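Local coordinates for beta-galactosidase (Marinomonas sp. ef1, PDB 6Y2K), which probably hydrolyses terminal beta-D-galactose residues from beta-galactosides as a cold-active, hexameric glycoside hydrolase of family GH42, at residues W17-D20 with A21-M24; L368-P371 with D372-A376. All blocks are in the same frame, centred on the assembly; numbering follows the deposited sequence.

Contact 1 of 2, residues W17-D20 with A21-M24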
loop_
_atom_site.group_PDB
_atom_site.type_symbol
_atom_site.label_atom_id
_atom_site.label_comp_id
_atom_site.label_asym_id
_atom_site.label_seq_id
_atom_site.Cartn_x
_atom_site.Cartn_y
_atom_site.Cartn_z
ATOM N N TRP A 17 -3.374 -57.838 14.804
ATOM C CA TRP A 17 -3.418 -57.404 16.209
ATOM C C TRP A 17 -2.139 -57.648 17.023
ATOM O O TRP A 17 -1.716 -56.772 17.796
ATOM C CB TRP A 17 -4.625 -58.036 16.917
ATOM C CG TRP A 17 -5.974 -57.518 16.459
ATOM C CD1 TRP A 17 -6.227 -56.641 15.436
ATOM C CD2 TRP A 17 -7.251 -57.879 16.996
ATOM N NE1 TRP A 17 -7.573 -56.422 15.323
ATOM C CE2 TRP A 17 -8.228 -57.168 16.266
ATOM C CE3 TRP A 17 -7.664 -58.725 18.034
ATOM C CZ2 TRP A 17 -9.599 -57.280 16.536
ATOM C CZ3 TRP A 17 -9.029 -58.838 18.302
ATOM C CH2 TRP A 17 -9.976 -58.116 17.559
ATOM N N VAL A 18 -1.527 -58.821 16.873
ATOM C CA VAL A 18 -0.306 -59.124 17.638
ATOM C C VAL A 18 0.827 -58.200 17.178
ATOM O O VAL A 18 1.524 -57.614 18.007
ATOM C CB VAL A 18 0.128 -60.604 17.525
ATOM C CG1 VAL A 18 1.468 -60.835 18.220
ATOM C CG2 VAL A 18 -0.932 -61.520 18.127
ATOM N N GLU A 19 0.993 -58.088 15.861
ATOM C CA GLU A 19 1.973 -57.173 15.263
ATOM C C GLU A 19 1.777 -55.716 15.718
ATOM O O GLU A 19 2.757 -55.043 16.023
ATOM C CB GLU A 19 1.933 -57.266 13.725
ATOM C CG GLU A 19 2.718 -56.194 12.956
ATOM C CD GLU A 19 4.201 -56.147 13.304
ATOM O OE1 GLU A 19 4.743 -57.201 13.709
ATOM O OE2 GLU A 19 4.830 -55.066 13.164
ATOM N N ASP A 20 0.528 -55.240 15.751
ATOM C CA ASP A 20 0.239 -53.864 16.172
ATOM C C ASP A 20 0.797 -53.635 17.573
ATOM O O ASP A 20 1.511 -52.660 17.808
ATOM C CB ASP A 20 -1.272 -53.547 16.174
ATOM C CG ASP A 20 -1.858 -53.308 14.774
ATOM O OD1 ASP A 20 -1.155 -52.819 13.861
ATOM O OD2 ASP A 20 -3.060 -53.576 14.605
ATOM N N ALA A 21 0.480 -54.548 18.489
ATOM C CA ALA A 21 0.879 -54.418 19.888
ATOM C C ALA A 21 2.400 -54.477 20.077
ATOM O O ALA A 21 2.953 -53.722 20.877
ATOM C CB ALA A 21 0.189 -55.480 20.736
ATOM N N GLN A 22 3.065 -55.360 19.335
ATOM C CA GLN A 22 4.535 -55.478 19.369
ATOM C C GLN A 22 5.202 -54.203 18.840
ATOM O O GLN A 22 6.135 -53.690 19.447
ATOM C CB GLN A 22 5.003 -56.699 18.562
ATOM C CG GLN A 22 4.632 -58.027 19.210
ATOM C CD GLN A 22 4.899 -59.239 18.333
ATOM O OE1 GLN A 22 4.838 -59.174 17.098
ATOM N NE2 GLN A 22 5.179 -60.366 18.978
ATOM N N HIS A 23 4.684 -53.696 17.727
ATOM C CA HIS A 23 5.157 -52.452 17.117
ATOM C C HIS A 23 4.980 -51.275 18.106
ATOM O O HIS A 23 5.917 -50.509 18.334
ATOM C CB HIS A 23 4.408 -52.215 15.794
ATOM C CG HIS A 23 5.063 -51.236 14.868
ATOM N ND1 HIS A 23 4.703 -51.128 13.543
ATOM C CD2 HIS A 23 6.041 -50.322 15.067
ATOM C CE1 HIS A 23 5.428 -50.186 12.968
ATOM N NE2 HIS A 23 6.251 -49.683 13.870
ATOM N N MET A 24 3.815 -51.169 18.736
ATOM C CA MET A 24 3.591 -50.142 19.770
ATOM C C MET A 24 4.678 -50.173 20.859
ATOM O O MET A 24 5.251 -49.145 21.218
ATOM C CB MET A 24 2.212 -50.324 20.422
ATOM C CG MET A 24 1.043 -49.920 19.534
ATOM S SD MET A 24 -0.539 -50.497 20.172
ATOM C CE MET A 24 -1.582 -50.204 18.743
HETATM O O HOH W 1 3.465 -52.924 12.033
HETATM O O HOH W 2 6.451 -57.621 15.526
#
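Four consecutive backbone bonds of the alpha-helical i to i+4 kind join residues 17-20 to 21-24, from Ala21 N to Trp17 O (3.2 Å), Gln22 N to Val18 O (3.0 Å), His23 N to Glu19 O and Met24 N to Asp20 O. The side chains meet at spacings of three and four residues, and water completes what they do not reach directly. Glu19 shows the principle most clearly. Its CG stands anti to the backbone N (chi1 169°) and the chain then bends at chi2 (58°), which carries the carboxylate forward to the next turn, its plane 56° from that of the His23 imidazole. One water donates to Glu19 OE2 (2.8 Å) and is also hydrogen-bonded to His23 ND1 (2.7 Å), while Arg26 forms a salt bridge with the same OE2. A second water donates to Glu19 OE1 and to Gln22 OE1 (2.7 Å), bridging two oxygens that both accept from it. On the other flank of Gln22, Val18 CG1 lies against the amide carbon CD at 3.8 Å. Asp20 and His23 direct their polar ends out of the helix, Asp20 to Arg16, Tyr7 and Trp354, and His23 NE2 to Glu375. Met24 runs back along the helix, with its CG 3.3 Å from Asp20 O. As the helical part of the first beta-alpha-beta unit of the TIM barrel, formed by strand 2-6, helix 17-27 and strand 29-34, this segment packs Trp17 and Ala21 against helix 52-63, and Met24 against Ile29 and Val32 of strand 29-34.

Contact 2 of 2, residues L368-P371 with D372-A376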
loop_
_atom_site.group_PDB
_atom_site.type_symbol
_atom_site.label_atom_id
_atom_site.label_comp_id
_atom_site.label_asym_id
_atom_site.label_seq_id
_atom_site.Cartn_x
_atom_site.Cartn_y
_atom_site.Cartn_z
ATOM N N LEU A 368 0.252 -42.690 13.381
ATOM C CA LEU A 368 1.655 -43.118 13.472
ATOM C C LEU A 368 2.040 -43.969 12.274
ATOM O O LEU A 368 3.191 -43.942 11.863
ATOM C CB LEU A 368 1.956 -43.904 14.756
ATOM C CG LEU A 368 1.693 -43.306 16.142
ATOM C CD1 LEU A 368 2.640 -43.917 17.181
ATOM C CD2 LEU A 368 1.789 -41.793 16.187
ATOM N N LEU A 369 1.076 -44.730 11.746
ATOM C CA LEU A 369 1.228 -45.484 10.504
ATOM C C LEU A 369 0.328 -44.930 9.404
ATOM O O LEU A 369 -0.726 -44.363 9.686
ATOM C CB LEU A 369 0.846 -46.956 10.718
ATOM C CG LEU A 369 1.494 -47.709 11.883
ATOM C CD1 LEU A 369 1.090 -49.178 11.824
ATOM C CD2 LEU A 369 3.002 -47.565 11.879
ATOM N N ARG A 370 0.739 -45.158 8.155
ATOM C CA ARG A 370 -0.085 -44.881 6.977
ATOM C C ARG A 370 -1.154 -45.971 6.824
ATOM O O ARG A 370 -1.078 -47.012 7.497
ATOM C CB ARG A 370 0.778 -44.857 5.718
ATOM C CG ARG A 370 1.945 -43.886 5.742
ATOM C CD ARG A 370 2.528 -43.712 4.359
ATOM N NE ARG A 370 2.895 -44.977 3.692
ATOM C CZ ARG A 370 4.073 -45.272 3.128
ATOM N NH1 ARG A 370 5.105 -44.428 3.154
ATOM N NH2 ARG A 370 4.220 -46.448 2.519
ATOM N N PRO A 371 -2.144 -45.765 5.927
ATOM C CA PRO A 371 -3.166 -46.809 5.755
ATOM C C PRO A 371 -2.625 -48.199 5.349
ATOM O O PRO A 371 -3.276 -49.208 5.632
ATOM C CB PRO A 371 -4.086 -46.226 4.674
ATOM C CG PRO A 371 -3.914 -44.750 4.794
ATOM C CD PRO A 371 -2.459 -44.569 5.123
ATOM N N ASP A 372 -1.447 -48.241 4.728
ATOM C CA ASP A 372 -0.791 -49.506 4.362
ATOM C C ASP A 372 0.102 -50.090 5.464
ATOM O O ASP A 372 0.876 -50.998 5.199
ATOM C CB ASP A 372 0.001 -49.333 3.051
ATOM C CG ASP A 372 1.215 -48.385 3.185
ATOM O OD1 ASP A 372 1.405 -47.732 4.238
ATOM O OD2 ASP A 372 1.993 -48.308 2.213
ATOM N N ALA A 373 0.004 -49.554 6.681
ATOM C CA ALA A 373 0.762 -50.014 7.852
ATOM C C ALA A 373 2.276 -49.702 7.862
ATOM O O ALA A 373 2.968 -50.119 8.788
ATOM C CB ALA A 373 0.505 -51.494 8.130
ATOM N N GLN A 374 2.787 -48.967 6.866
ATOM C CA GLN A 374 4.166 -48.456 6.928
ATOM C C GLN A 374 4.200 -47.247 7.870
ATOM O O GLN A 374 3.194 -46.537 8.006
ATOM C CB GLN A 374 4.669 -48.058 5.538
ATOM C CG GLN A 374 4.811 -49.220 4.564
ATOM C CD GLN A 374 5.833 -50.248 5.030
ATOM O OE1 GLN A 374 5.524 -51.430 5.143
ATOM N NE2 GLN A 374 7.049 -49.799 5.321
ATOM N N GLU A 375 5.345 -47.023 8.513
ATOM C CA GLU A 375 5.487 -45.927 9.479
ATOM C C GLU A 375 5.367 -44.555 8.797
ATOM O O GLU A 375 5.836 -44.363 7.669
ATOM C CB GLU A 375 6.810 -46.022 10.264
ATOM C CG GLU A 375 6.802 -47.085 11.360
ATOM C CD GLU A 375 8.029 -47.046 12.274
ATOM O OE1 GLU A 375 9.030 -46.392 11.928
ATOM O OE2 GLU A 375 7.995 -47.666 13.363
ATOM N N ALA A 376 4.689 -43.637 9.479
ATOM C CA ALA A 376 4.636 -42.235 9.096
ATOM C C ALA A 376 5.555 -41.467 10.037
ATOM O O ALA A 376 6.166 -42.053 10.927
ATOM C CB ALA A 376 3.204 -41.715 9.188
HETATM O O HOH W 3 5.349 -42.406 5.274
#
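A tight beta-hairpin turn, a type I turn with a G1 beta bulge, brings the backbone of Arg370 back alongside Gln374 in the loop between strand 348-352 and helix 377-395. Ala373 N donates to Arg370 O (2.9 Å) to close the turn, and Arg370 N reaches Gln374 O (2.8 Å). Ala373 takes the left-handed conformation the bulge needs (phi 71°). Beyond the non-hydrogen-bonded pair Leu369 and Glu375, Ala376 N binds Leu368 O at 2.8 Å.

Side chains then fasten the same turn from outside. Asp372 holds its CG between the backbone N and the carbonyl carbon (chi1 67°), which turns the carboxylate back toward Arg370. The guanidinium grips it side-on in a salt bridge: NH2 meets the syn lone pair of OD2 at 2.9 Å, nearly in the guanidinium plane, and NE meets OD1 at 3.2 Å from a tilted position, the two planes being 37° apart. Asp372 OD1 also accepts from Gln374 N (3.2 Å), making an Asx turn, and its two donors approach from opposite faces of the carboxylate. Gln374 CB covers one guanidinium face near the rim, 3.5 Å from Arg370 NH2. With an alanine in place of Arg370, Asp372 would probably lose its charged mate and be freer to turn out of the Asx turn, while Gln374 CB would lose the flat surface it lies on. Leu510 of a second subunit packs on Arg370, Pro371 and Asp372, so the turn lies at a subunit interface. Back within the hairpin, one water accepts from Arg370 NH1 (2.9 Å) and donates to Glu375 O, tying the guanidinium to the returning backbone.

In the fold
Far apart in sequence, contacts 1 and 2 have centres about 13 Å apart and meet where the TIM barrel closes, strands 2-6 and 348-352 being neighbours: helix 17-27 follows the first strand, and the 368-376 turn follows the eighth. The junction is mainly His23, whose NE2 lies 2.7 Å from Glu375 OE2, a probable hydrogen bond, while its CE1 packs 3.7 Å from Leu369 CD2. Glu375 OE1 has Lys380 as a salt-bridge partner. Trp354 joins both contacts, meeting the His23 ring edge-to-face, hydrogen-bonding to Asp20 OD1 and touching Leu369. Bound glycerol, probably from crystallisation, comes within about 3 Å of the side chains of His23 and Gln374 and accepts a hydrogen bond from Glu375 N.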